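Local coordinates for periplasmic binding protein (Pseudomonas aeruginosa, PDB 2R79) that binds heme and probably delivers it in the periplasm to an inner-membrane heme importer, at residues 143-148 against 175-180; 155-160 against 183-188; 196-201 against 224-229; 231-236 against 257-262. All blocks are in the same frame, centred on the assembly; numbering follows the deposited sequence.

Contact 1. Residues 143-148 against 175-180; sequences GVLLVI and NLATHE. With SO4 (sulfate ion), chain B.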
loop_
_atom_site.group_PDB
_atom_site.type_symbol
_atom_site.label_atom_id
_atom_site.label_comp_id
_atom_site.label_asym_id
_atom_site.label_seq_id
_atom_site.Cartn_x
_atom_site.Cartn_y
_atom_site.Cartn_z
ATOM N N GLY A 143 -32.415 12.854 -15.358
ATOM C CA GLY A 143 -32.902 11.564 -15.825
ATOM C C GLY A 143 -31.720 10.607 -15.797
ATOM O O GLY A 143 -30.673 10.900 -16.376
ATOM N N VAL A 144 -31.874 9.460 -15.143
ATOM C CA VAL A 144 -30.772 8.511 -15.017
ATOM C C VAL A 144 -31.178 7.063 -15.262
ATOM O O VAL A 144 -32.357 6.715 -15.195
ATOM C CB VAL A 144 -30.154 8.616 -13.589
ATOM C CG1 VAL A 144 -29.027 7.601 -13.401
ATOM C CG2 VAL A 144 -29.640 10.034 -13.354
ATOM N N LEU A 145 -30.192 6.224 -15.561
ATOM C CA LEU A 145 -30.426 4.799 -15.762
ATOM C C LEU A 145 -29.494 4.034 -14.823
ATOM O O LEU A 145 -28.363 4.455 -14.591
ATOM C CB LEU A 145 -30.137 4.393 -17.210
ATOM C CG LEU A 145 -31.118 4.882 -18.277
ATOM C CD1 LEU A 145 -30.563 4.589 -19.661
ATOM C CD2 LEU A 145 -32.465 4.194 -18.085
ATOM N N LEU A 146 -29.986 2.929 -14.273
ATOM C CA LEU A 146 -29.205 2.067 -13.379
ATOM C C LEU A 146 -29.161 0.709 -14.082
ATOM O O LEU A 146 -30.203 0.133 -14.390
ATOM C CB LEU A 146 -29.913 1.935 -12.025
ATOM C CG LEU A 146 -29.406 1.135 -10.807
ATOM C CD1 LEU A 146 -28.733 -0.143 -11.224
ATOM C CD2 LEU A 146 -28.471 1.978 -9.999
ATOM N N VAL A 147 -27.967 0.196 -14.340
ATOM C CA VAL A 147 -27.852 -1.091 -15.013
ATOM C C VAL A 147 -27.035 -2.095 -14.220
ATOM O O VAL A 147 -26.057 -1.734 -13.566
ATOM C CB VAL A 147 -27.205 -0.946 -16.410
ATOM C CG1 VAL A 147 -28.039 -0.021 -17.284
ATOM C CG2 VAL A 147 -25.792 -0.412 -16.275
ATOM N N ILE A 148 -27.452 -3.356 -14.270
ATOM C CA ILE A 148 -26.727 -4.414 -13.593
ATOM C C ILE A 148 -25.937 -5.136 -14.671
ATOM O O ILE A 148 -26.502 -5.592 -15.663
ATOM C CB ILE A 148 -27.655 -5.431 -12.921
ATOM C CG1 ILE A 148 -28.597 -4.727 -11.940
ATOM C CG2 ILE A 148 -26.810 -6.464 -12.187
ATOM C CD1 ILE A 148 -27.885 -3.899 -10.884
ATOM N N ASN A 175 -35.802 7.905 -12.750
ATOM C CA ASN A 175 -35.478 6.680 -13.470
ATOM C C ASN A 175 -36.118 6.792 -14.854
ATOM O O ASN A 175 -37.331 6.929 -14.973
ATOM C CB ASN A 175 -36.030 5.463 -12.723
ATOM C CG ASN A 175 -35.559 4.146 -13.320
ATOM O OD1 ASN A 175 -35.908 3.072 -12.823
ATOM N ND2 ASN A 175 -34.758 4.220 -14.384
ATOM N N LEU A 176 -35.286 6.750 -15.889
ATOM C CA LEU A 176 -35.744 6.864 -17.267
ATOM C C LEU A 176 -36.436 5.615 -17.797
ATOM O O LEU A 176 -37.137 5.675 -18.801
ATOM C CB LEU A 176 -34.559 7.208 -18.167
ATOM C CG LEU A 176 -34.298 8.672 -18.525
ATOM C CD1 LEU A 176 -35.004 9.612 -17.574
ATOM C CD2 LEU A 176 -32.808 8.906 -18.535
ATOM N N ALA A 177 -36.231 4.487 -17.125
ATOM C CA ALA A 177 -36.830 3.221 -17.536
ATOM C C ALA A 177 -38.271 3.168 -17.054
ATOM O O ALA A 177 -38.541 3.474 -15.904
ATOM C CB ALA A 177 -36.040 2.056 -16.949
ATOM N N THR A 178 -39.193 2.777 -17.930
ATOM C CA THR A 178 -40.595 2.712 -17.546
ATOM C C THR A 178 -41.109 1.296 -17.369
ATOM O O THR A 178 -42.241 1.103 -16.945
ATOM C CB THR A 178 -41.500 3.459 -18.563
ATOM O OG1 THR A 178 -41.435 2.821 -19.847
ATOM C CG2 THR A 178 -41.050 4.915 -18.696
ATOM N N HIS A 179 -40.291 0.301 -17.689
ATOM C CA HIS A 179 -40.718 -1.081 -17.517
ATOM C C HIS A 179 -40.707 -1.474 -16.037
ATOM O O HIS A 179 -40.267 -0.710 -15.177
ATOM C CB HIS A 179 -39.807 -2.038 -18.284
ATOM C CG HIS A 179 -38.383 -2.014 -17.822
ATOM N ND1 HIS A 179 -37.450 -1.133 -18.325
ATOM C CD2 HIS A 179 -37.736 -2.755 -16.892
ATOM C CE1 HIS A 179 -36.290 -1.334 -17.727
ATOM N NE2 HIS A 179 -36.436 -2.313 -16.852
ATOM N N GLU A 180 -41.170 -2.689 -15.769
ATOM C CA GLU A 180 -41.248 -3.251 -14.427
ATOM C C GLU A 180 -40.128 -4.271 -14.231
ATOM O O GLU A 180 -39.860 -5.075 -15.122
ATOM C CB GLU A 180 -42.596 -3.956 -14.258
ATOM C CG GLU A 180 -43.279 -3.723 -12.934
ATOM C CD GLU A 180 -43.637 -2.266 -12.726
ATOM O OE1 GLU A 180 -44.243 -1.653 -13.632
ATOM O OE2 GLU A 180 -43.312 -1.732 -11.650
HETATM S S SO4 B . -42.647 -4.934 -18.747
HETATM O O1 SO4 B . -42.192 -3.876 -19.686
HETATM O O2 SO4 B . -43.559 -6.076 -19.062
HETATM O O3 SO4 B . -41.694 -5.098 -17.582
HETATM O O4 SO4 B . -41.672 -5.825 -19.461
#

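Contact 2. Residues 155-160 against 183-188; sequences LLVAGR and KPISVE. With SO4 (sulfate ion), chain B.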
loop_
_atom_site.group_PDB
_atom_site.type_symbol
_atom_site.label_atom_id
_atom_site.label_comp_id
_atom_site.label_asym_id
_atom_site.label_seq_id
_atom_site.Cartn_x
_atom_site.Cartn_y
_atom_site.Cartn_z
ATOM N N LEU A 155 -26.454 -6.943 -19.742
ATOM C CA LEU A 155 -27.074 -5.825 -19.049
ATOM C C LEU A 155 -28.540 -5.966 -18.687
ATOM O O LEU A 155 -29.370 -6.328 -19.519
ATOM C CB LEU A 155 -26.920 -4.548 -19.872
ATOM C CG LEU A 155 -25.523 -3.961 -20.025
ATOM C CD1 LEU A 155 -25.642 -2.572 -20.645
ATOM C CD2 LEU A 155 -24.856 -3.867 -18.663
ATOM N N LEU A 156 -28.848 -5.675 -17.429
ATOM C CA LEU A 156 -30.220 -5.688 -16.948
ATOM C C LEU A 156 -30.501 -4.252 -16.489
ATOM O O LEU A 156 -29.735 -3.680 -15.712
ATOM C CB LEU A 156 -30.391 -6.660 -15.772
ATOM C CG LEU A 156 -30.419 -8.169 -16.039
ATOM C CD1 LEU A 156 -30.633 -8.907 -14.723
ATOM C CD2 LEU A 156 -31.545 -8.515 -17.022
ATOM N N VAL A 157 -31.576 -3.658 -16.993
ATOM C CA VAL A 157 -31.925 -2.300 -16.615
ATOM C C VAL A 157 -32.921 -2.324 -15.472
ATOM O O VAL A 157 -33.907 -3.060 -15.518
ATOM C CB VAL A 157 -32.551 -1.528 -17.795
ATOM C CG1 VAL A 157 -32.934 -0.120 -17.354
ATOM C CG2 VAL A 157 -31.572 -1.474 -18.948
ATOM N N ALA A 158 -32.664 -1.517 -14.446
ATOM C CA ALA A 158 -33.551 -1.446 -13.287
ATOM C C ALA A 158 -34.800 -0.632 -13.591
ATOM O O ALA A 158 -34.749 0.589 -13.753
ATOM C CB ALA A 158 -32.819 -0.835 -12.087
ATOM N N GLY A 159 -35.927 -1.323 -13.666
ATOM C CA GLY A 159 -37.174 -0.650 -13.931
ATOM C C GLY A 159 -37.870 -0.356 -12.623
ATOM O O GLY A 159 -37.251 -0.395 -11.556
ATOM N N ARG A 160 -39.163 -0.076 -12.712
ATOM C CA ARG A 160 -39.975 0.234 -11.557
ATOM C C ARG A 160 -40.075 -0.942 -10.590
ATOM O O ARG A 160 -40.073 -2.098 -11.000
ATOM C CB ARG A 160 -41.376 0.645 -12.008
ATOM C CG ARG A 160 -41.425 1.842 -12.964
ATOM C CD ARG A 160 -42.635 2.710 -12.644
ATOM N NE ARG A 160 -43.768 1.877 -12.240
ATOM C CZ ARG A 160 -44.798 2.298 -11.513
ATOM N NH1 ARG A 160 -44.858 3.559 -11.098
ATOM N NH2 ARG A 160 -45.758 1.446 -11.180
ATOM N N LYS A 183 -34.895 -5.862 -16.559
ATOM C CA LYS A 183 -35.045 -6.458 -17.873
ATOM C C LYS A 183 -33.970 -6.016 -18.847
ATOM O O LYS A 183 -33.418 -4.925 -18.727
ATOM C CB LYS A 183 -36.423 -6.124 -18.442
ATOM C CG LYS A 183 -37.565 -6.680 -17.612
ATOM C CD LYS A 183 -38.709 -7.142 -18.501
ATOM C CE LYS A 183 -39.714 -7.982 -17.728
ATOM N NZ LYS A 183 -40.713 -8.607 -18.647
ATOM N N PRO A 184 -33.635 -6.882 -19.817
ATOM C CA PRO A 184 -32.614 -6.530 -20.804
ATOM C C PRO A 184 -33.230 -5.577 -21.819
ATOM O O PRO A 184 -34.399 -5.707 -22.170
ATOM C CB PRO A 184 -32.251 -7.881 -21.419
ATOM C CG PRO A 184 -33.540 -8.618 -21.371
ATOM C CD PRO A 184 -34.067 -8.282 -19.987
ATOM N N ILE A 185 -32.454 -4.605 -22.269
ATOM C CA ILE A 185 -32.936 -3.655 -23.254
ATOM C C ILE A 185 -31.813 -3.401 -24.248
ATOM O O ILE A 185 -30.643 -3.380 -23.875
ATOM C CB ILE A 185 -33.341 -2.325 -22.599
ATOM C CG1 ILE A 185 -34.418 -2.576 -21.546
ATOM C CG2 ILE A 185 -33.876 -1.368 -23.649
ATOM C CD1 ILE A 185 -34.875 -1.320 -20.850
ATOM N N SER A 186 -32.171 -3.227 -25.513
ATOM C CA SER A 186 -31.186 -2.971 -26.556
ATOM C C SER A 186 -30.448 -1.670 -26.260
ATOM O O SER A 186 -31.050 -0.701 -25.794
ATOM C CB SER A 186 -31.882 -2.874 -27.916
ATOM O OG SER A 186 -32.910 -1.898 -27.881
ATOM N N VAL A 187 -29.145 -1.652 -26.530
ATOM C CA VAL A 187 -28.333 -0.463 -26.292
ATOM C C VAL A 187 -28.876 0.704 -27.111
ATOM O O VAL A 187 -28.760 1.863 -26.711
ATOM C CB VAL A 187 -26.847 -0.706 -26.671
ATOM C CG1 VAL A 187 -26.027 0.562 -26.448
ATOM C CG2 VAL A 187 -26.281 -1.840 -25.837
ATOM N N GLU A 188 -29.483 0.384 -28.251
ATOM C CA GLU A 188 -30.054 1.392 -29.139
ATOM C C GLU A 188 -31.086 2.234 -28.392
ATOM O O GLU A 188 -31.083 3.462 -28.476
ATOM C CB GLU A 188 -30.714 0.722 -30.349
ATOM C CG GLU A 188 -29.780 -0.132 -31.218
ATOM C CD GLU A 188 -29.370 -1.453 -30.561
ATOM O OE1 GLU A 188 -28.579 -1.433 -29.591
ATOM O OE2 GLU A 188 -29.844 -2.518 -31.018
HETATM S S SO4 B . -42.647 -4.934 -18.747
HETATM O O1 SO4 B . -42.192 -3.876 -19.686
HETATM O O2 SO4 B . -43.559 -6.076 -19.062
HETATM O O3 SO4 B . -41.694 -5.098 -17.582
HETATM O O4 SO4 B . -41.672 -5.825 -19.461
HETATM O O HOH W 1 -30.067 -4.665 -21.209
#

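Contact 3. Residues 196-201 against 224-229; sequences VAVVIA and TRAARD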
loop_
_atom_site.group_PDB
_atom_site.type_symbol
_atom_site.label_atom_id
_atom_site.label_comp_id
_atom_site.label_asym_id
_atom_site.label_seq_id
_atom_site.Cartn_x
_atom_site.Cartn_y
_atom_site.Cartn_z
ATOM N N VAL A 196 -28.363 11.519 -18.269
ATOM C CA VAL A 196 -27.399 12.518 -17.829
ATOM C C VAL A 196 -26.281 11.763 -17.109
ATOM O O VAL A 196 -25.131 12.197 -17.087
ATOM C CB VAL A 196 -28.052 13.520 -16.854
ATOM C CG1 VAL A 196 -26.996 14.198 -15.988
ATOM C CG2 VAL A 196 -28.818 14.562 -17.642
ATOM N N ALA A 197 -26.637 10.626 -16.525
ATOM C CA ALA A 197 -25.689 9.793 -15.802
ATOM C C ALA A 197 -26.173 8.357 -15.838
ATOM O O ALA A 197 -27.373 8.098 -15.910
ATOM C CB ALA A 197 -25.564 10.261 -14.353
ATOM N N VAL A 198 -25.233 7.426 -15.801
ATOM C CA VAL A 198 -25.573 6.018 -15.812
ATOM C C VAL A 198 -24.920 5.367 -14.606
ATOM O O VAL A 198 -23.730 5.555 -14.370
ATOM C CB VAL A 198 -25.061 5.332 -17.100
ATOM C CG1 VAL A 198 -25.357 3.845 -17.058
ATOM C CG2 VAL A 198 -25.721 5.953 -18.311
ATOM N N VAL A 199 -25.698 4.622 -13.833
ATOM C CA VAL A 199 -25.165 3.935 -12.663
ATOM C C VAL A 199 -24.964 2.464 -13.024
ATOM O O VAL A 199 -25.891 1.793 -13.464
ATOM C CB VAL A 199 -26.120 4.065 -11.450
ATOM C CG1 VAL A 199 -25.594 3.222 -10.275
ATOM C CG2 VAL A 199 -26.218 5.529 -11.024
ATOM N N ILE A 200 -23.742 1.975 -12.847
ATOM C CA ILE A 200 -23.400 0.598 -13.185
ATOM C C ILE A 200 -23.079 -0.238 -11.957
ATOM O O ILE A 200 -22.214 0.118 -11.160
ATOM C CB ILE A 200 -22.156 0.549 -14.085
ATOM C CG1 ILE A 200 -22.332 1.502 -15.262
ATOM C CG2 ILE A 200 -21.905 -0.878 -14.549
ATOM C CD1 ILE A 200 -21.092 2.323 -15.556
ATOM N N ALA A 201 -23.786 -1.349 -11.811
ATOM C CA ALA A 201 -23.551 -2.262 -10.711
ATOM C C ALA A 201 -23.070 -3.519 -11.414
ATOM O O ALA A 201 -23.860 -4.257 -12.000
ATOM C CB ALA A 201 -24.835 -2.529 -9.957
ATOM N N THR A 224 -23.801 9.077 -25.165
ATOM C CA THR A 224 -24.758 9.603 -24.195
ATOM C C THR A 224 -24.114 10.746 -23.423
ATOM O O THR A 224 -22.896 10.832 -23.330
ATOM C CB THR A 224 -25.189 8.524 -23.188
ATOM O OG1 THR A 224 -24.069 8.150 -22.374
ATOM C CG2 THR A 224 -25.700 7.297 -23.919
ATOM N N ARG A 225 -24.929 11.635 -22.877
ATOM C CA ARG A 225 -24.393 12.739 -22.097
ATOM C C ARG A 225 -23.602 12.162 -20.915
ATOM O O ARG A 225 -22.587 12.722 -20.500
ATOM C CB ARG A 225 -25.535 13.629 -21.598
ATOM C CG ARG A 225 -26.214 14.437 -22.704
ATOM C CD ARG A 225 -27.380 15.271 -22.170
ATOM N NE ARG A 225 -28.448 14.430 -21.636
ATOM C CZ ARG A 225 -29.596 14.891 -21.152
ATOM N NH1 ARG A 225 -29.833 16.196 -21.135
ATOM N NH2 ARG A 225 -30.505 14.051 -20.677
ATOM N N ALA A 226 -24.074 11.032 -20.391
ATOM C CA ALA A 226 -23.425 10.362 -19.269
ATOM C C ALA A 226 -21.955 10.070 -19.584
ATOM O O ALA A 226 -21.071 10.420 -18.805
ATOM C CB ALA A 226 -24.167 9.059 -18.930
ATOM N N ALA A 227 -21.694 9.438 -20.726
ATOM C CA ALA A 227 -20.322 9.118 -21.122
ATOM C C ALA A 227 -19.529 10.391 -21.417
ATOM O O ALA A 227 -18.370 10.518 -21.022
ATOM C CB ALA A 227 -20.322 8.202 -22.356
ATOM N N ARG A 228 -20.164 11.333 -22.104
ATOM C CA ARG A 228 -19.519 12.591 -22.471
ATOM C C ARG A 228 -19.070 13.425 -21.271
ATOM O O ARG A 228 -17.971 13.979 -21.267
ATOM C CB ARG A 228 -20.459 13.423 -23.354
ATOM C CG ARG A 228 -19.884 14.756 -23.809
ATOM C CD ARG A 228 -20.713 15.912 -23.272
ATOM N NE ARG A 228 -22.012 16.003 -23.932
ATOM C CZ ARG A 228 -23.058 16.658 -23.440
ATOM N NH1 ARG A 228 -22.968 17.282 -22.277
ATOM N NH2 ARG A 228 -24.196 16.691 -24.119
ATOM N N ASP A 229 -19.912 13.506 -20.251
ATOM C CA ASP A 229 -19.572 14.295 -19.081
ATOM C C ASP A 229 -18.857 13.515 -17.976
ATOM O O ASP A 229 -18.704 14.013 -16.867
ATOM C CB ASP A 229 -20.833 14.960 -18.519
ATOM C CG ASP A 229 -21.553 15.810 -19.555
ATOM O OD1 ASP A 229 -20.873 16.482 -20.361
ATOM O OD2 ASP A 229 -22.803 15.813 -19.562
HETATM O O HOH W 2 -24.310 14.651 -17.742
#

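Contact 4. Residues 231-236 against 257-262; sequences RLLVLD and AAFYPS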
loop_
_atom_site.group_PDB
_atom_site.type_symbol
_atom_site.label_atom_id
_atom_site.label_comp_id
_atom_site.label_asym_id
_atom_site.label_seq_id
_atom_site.Cartn_x
_atom_site.Cartn_y
_atom_site.Cartn_z
ATOM N N ARG A 231 -19.819 10.660 -16.425
ATOM C CA ARG A 231 -20.764 10.282 -15.395
ATOM C C ARG A 231 -21.265 8.842 -15.453
ATOM O O ARG A 231 -22.463 8.571 -15.320
ATOM C CB ARG A 231 -21.944 11.249 -15.383
ATOM C CG ARG A 231 -21.537 12.637 -14.962
ATOM C CD ARG A 231 -22.720 13.538 -14.699
ATOM N NE ARG A 231 -22.264 14.908 -14.528
ATOM C CZ ARG A 231 -23.027 15.908 -14.107
ATOM N NH1 ARG A 231 -24.306 15.683 -13.811
ATOM N NH2 ARG A 231 -22.506 17.128 -13.972
ATOM N N LEU A 232 -20.337 7.924 -15.679
ATOM C CA LEU A 232 -20.647 6.509 -15.665
ATOM C C LEU A 232 -20.209 6.159 -14.246
ATOM O O LEU A 232 -19.023 5.950 -13.989
ATOM C CB LEU A 232 -19.799 5.747 -16.682
ATOM C CG LEU A 232 -20.019 6.074 -18.158
ATOM C CD1 LEU A 232 -19.150 5.157 -19.007
ATOM C CD2 LEU A 232 -21.494 5.903 -18.516
ATOM N N LEU A 233 -21.165 6.143 -13.324
ATOM C CA LEU A 233 -20.889 5.872 -11.922
ATOM C C LEU A 233 -20.951 4.390 -11.588
ATOM O O LEU A 233 -21.902 3.700 -11.938
ATOM C CB LEU A 233 -21.880 6.650 -11.062
ATOM C CG LEU A 233 -22.066 8.109 -11.509
ATOM C CD1 LEU A 233 -23.222 8.746 -10.760
ATOM C CD2 LEU A 233 -20.782 8.891 -11.287
ATOM N N VAL A 234 -19.929 3.900 -10.901
ATOM C CA VAL A 234 -19.882 2.491 -10.541
ATOM C C VAL A 234 -20.333 2.304 -9.111
ATOM O O VAL A 234 -19.753 2.866 -8.183
ATOM C CB VAL A 234 -18.470 1.926 -10.739
ATOM C CG1 VAL A 234 -18.446 0.436 -10.420
ATOM C CG2 VAL A 234 -18.041 2.160 -12.185
ATOM N N LEU A 235 -21.386 1.515 -8.945
ATOM C CA LEU A 235 -21.957 1.262 -7.635
ATOM C C LEU A 235 -21.670 -0.151 -7.145
ATOM O O LEU A 235 -21.636 -1.102 -7.931
ATOM C CB LEU A 235 -23.477 1.462 -7.679
ATOM C CG LEU A 235 -24.194 1.456 -6.328
ATOM C CD1 LEU A 235 -23.893 2.759 -5.605
ATOM C CD2 LEU A 235 -25.687 1.303 -6.524
ATOM N N ASP A 236 -21.474 -0.271 -5.836
ATOM C CA ASP A 236 -21.227 -1.555 -5.198
ATOM C C ASP A 236 -22.480 -2.405 -5.408
ATOM O O ASP A 236 -23.539 -2.100 -4.872
ATOM C CB ASP A 236 -20.981 -1.343 -3.705
ATOM C CG ASP A 236 -20.703 -2.632 -2.964
ATOM O OD1 ASP A 236 -20.758 -3.717 -3.590
ATOM O OD2 ASP A 236 -20.433 -2.552 -1.744
ATOM N N ALA A 257 -24.863 13.413 -4.307
ATOM C CA ALA A 257 -23.811 14.419 -4.464
ATOM C C ALA A 257 -23.371 14.441 -5.934
ATOM O O ALA A 257 -23.092 15.504 -6.497
ATOM C CB ALA A 257 -22.623 14.102 -3.559
ATOM N N ALA A 258 -23.318 13.264 -6.553
ATOM C CA ALA A 258 -22.939 13.154 -7.965
ATOM C C ALA A 258 -24.072 13.669 -8.867
ATOM O O ALA A 258 -23.815 14.205 -9.944
ATOM C CB ALA A 258 -22.626 11.708 -8.313
ATOM N N PHE A 259 -25.318 13.498 -8.416
ATOM C CA PHE A 259 -26.493 13.938 -9.171
ATOM C C PHE A 259 -26.726 15.453 -9.104
ATOM O O PHE A 259 -27.302 16.037 -10.023
ATOM C CB PHE A 259 -27.742 13.196 -8.678
ATOM C CG PHE A 259 -27.758 11.718 -9.014
ATOM C CD1 PHE A 259 -28.661 10.865 -8.392
ATOM C CD2 PHE A 259 -26.884 11.188 -9.963
ATOM C CE1 PHE A 259 -28.697 9.501 -8.702
ATOM C CE2 PHE A 259 -26.909 9.827 -10.283
ATOM C CZ PHE A 259 -27.818 8.983 -9.651
ATOM N N TYR A 260 -26.291 16.081 -8.011
ATOM C CA TYR A 260 -26.426 17.530 -7.829
ATOM C C TYR A 260 -25.052 18.054 -7.442
ATOM O O TYR A 260 -24.830 18.439 -6.298
ATOM C CB TYR A 260 -27.418 17.857 -6.711
ATOM C CG TYR A 260 -28.814 17.380 -6.976
ATOM C CD1 TYR A 260 -29.198 16.077 -6.666
ATOM C CD2 TYR A 260 -29.740 18.211 -7.611
ATOM C CE1 TYR A 260 -30.471 15.608 -6.989
ATOM C CE2 TYR A 260 -31.008 17.753 -7.935
ATOM C CZ TYR A 260 -31.368 16.452 -7.622
ATOM O OH TYR A 260 -32.629 16.001 -7.931
ATOM N N PRO A 261 -24.116 18.083 -8.398
ATOM C CA PRO A 261 -22.744 18.551 -8.167
ATOM C C PRO A 261 -22.589 19.978 -7.652
ATOM O O PRO A 261 -21.549 20.321 -7.097
ATOM C CB PRO A 261 -22.074 18.338 -9.523
ATOM C CG PRO A 261 -23.196 18.522 -10.486
ATOM C CD PRO A 261 -24.334 17.785 -9.825
ATOM N N SER A 262 -23.616 20.800 -7.836
ATOM C CA SER A 262 -23.581 22.192 -7.387
ATOM C C SER A 262 -24.163 22.384 -5.998
ATOM O O SER A 262 -24.596 23.481 -5.650
ATOM C CB SER A 262 -24.341 23.088 -8.361
ATOM O OG SER A 262 -23.713 23.084 -9.623
HETATM O O HOH W 3 -26.571 16.180 -12.842
#

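Contact 1. Residues 143-148 against 175-180
V144 and N175 form a parallel beta bridge, CA to CA 5.3 Å, that joins the short strand 174-175 to strand 143-150 in the mixed sheet of the C-terminal lobe of this periplasmic binding protein. Between the two segments one backbone bond forms, L176 N to V144 O at 3.0 Å, and V144 is also backbone-bonded to R174. The same oxygen also receives a CA-H...O contact from N175 CA at 3.6 Å, so two neighbouring residues converge on one acceptor. From L176 onward the chain is loop, and at its far end E180 N donates to a sulfate, probably from the crystallisation liquor.

Apolar packing supplies the rest. In L145, CG lies beside the backbone N (chi1 -71°), and of its two methyls CD2 reaches the loop, where it meets L176 CB at 3.7 Å and A177 CB at 4.3 Å; the two leucine side chains cross at about a right angle. The branched end of L176 reaches the other way along the strand and lies against the backbone of G143, with CD2 3.4 Å from G143 C and 3.6 Å from V144 N.

Contact 2. Residues 155-160 against 183-188
An antiparallel hydrogen-bonded pair, V157 with K183, fastens the entrance to helix 187-193 onto strand 155-158 at the border of the C-terminal lobe's sheet. Both bonds of the pair are present. V157 N donates to K183 O at 2.8 Å, and K183 N returns a bond of 3.1 Å to V157 O. The latter oxygen also accepts from H179 NE2, so two donors hold it.

Past the pair the regular bonding stops. P184 CA makes a CA-H...O contact of 3.5 Å with L155 O, and one residue further on a water lies between L155 O and I185 N, at distances short enough to make its position somewhat doubtful.

Side chains close the junction on two sides. V157 and I185 cross at about a right angle: I185 keeps CG1 beside its backbone N and extends to CD1 (chi2 180°), which lies 3.8 Å from V157 CG2. L156 runs alongside P184, CD2 to CD 3.9 Å, and its side chain is also about 4 Å from the bound heme at nearest approach. K183 turns outward, and its NZ donates to the sulfate at O4.

Backbone polarity is thus met by the two direct bonds of V157 and K183, and at I185 perhaps by water, while the sulfate suggests that the exposed lysine end can receive a small anion.

Contact 3. Residues 196-201 against 224-229
V196 has CG1 anti to the backbone N (chi1 158°), which leaves CG2 beside that N, and R225 bends its chain at chi3 (-64°); together these torsions lay the valine methyl over one face of the guanidinium group. V196 CG2 stands 3.5 Å above that plane, offset toward the rim, and its nearest atom there is R225 NH2, also at 3.5 Å. The two side chains meet at a slant. R225 NH2 is meanwhile a donor to D194 O, just ahead of the strand, and this bond helps fix the flat group against the valine.

Next to it the helix presses its small residue onto the strand. A226 CB touches V198 CG2 at 3.5 Å and A197 CA at 3.6 Å, and its CA gives a CA-H...O contact of 3.3 Å to V196 O. The CA atoms of A197 and A226 are 4.2 Å apart, with the A226 methyl directed at the strand. V196 O has a polar partner too: a water donates to it and to D229 OD2, bridging V196 to D229, the first residue past the helix.

The short helix 225-228 is itself closed at its start by T224, the N-cap, whose OG1 accepts from A227 N at 3.2 Å. Strand 197-202, helices 207-217 and 225-228, then the parallel neighbour 232-235 make up a beta-alpha-beta crossover of an alpha/beta lobe.

Contact 4. Residues 231-236 against 257-262
R231, just before strand 232-235, and L233 within it face the last turn of helix 248-259; the backbones stay apart, the nearest CA atoms being R231 and A258 at 8.3 Å, so that side chains and one water make the contact.

L233 carries the apolar part. Its CG lies beside the backbone N (chi1 -45°) and chi2 is extended (171°), which brings CD1 against two helix residues: it is 3.9 Å from A258 CB and 3.9 Å from F259 CE2. The phenylalanine is reached by its end, since its CB starts out away from the strand and the ring swings back; leucine and ring meet at an oblique angle.

R231 carries the polar part. Its chain is extended from CG to NE, and this length takes the guanidinium past the helix end, where A258 O lies over one face, 4.2 Å from NH1. R231 NH2 lies 3.8 Å from P261 CG, the side chains crossing at about a right angle. At the guanidinium edge, in its plane, a water makes a weak and rather doubtful bond with NH1 and donates to F259 O at 2.9 Å. That carbonyl also accepts from Q139 NE2. NH2 bonds weakly to S23 OG of the third subunit.

Strand 232-235 lies between strands 197-202 and 275-276, and L233 also touches L275, while beyond the helix end Y260 packs on W131 and I132 of helix 111-135.

All four contacts reach the same mixed sheet, but at different places. Contacts 1 and 2 are interleaved along the chain and are strand pairings, one parallel and one antiparallel, joined by bonds such as I148 N to L156 O; both touch the same sulfate, through E180 N and K183 NZ. Contacts 3 and 4 instead pack a helix against a strand without direct hydrogen bonds between their segments, each using an arginine, an alanine and a bridging water. They adjoin through neighbouring strands 197-202 and 232-235. Contact 3 is buried, contacts 1 and 4 partly so, and contact 2 lies at the surface, although its L156 approaches the heme. Contacts 2 and 4 do not touch, their centres about 19 Å apart.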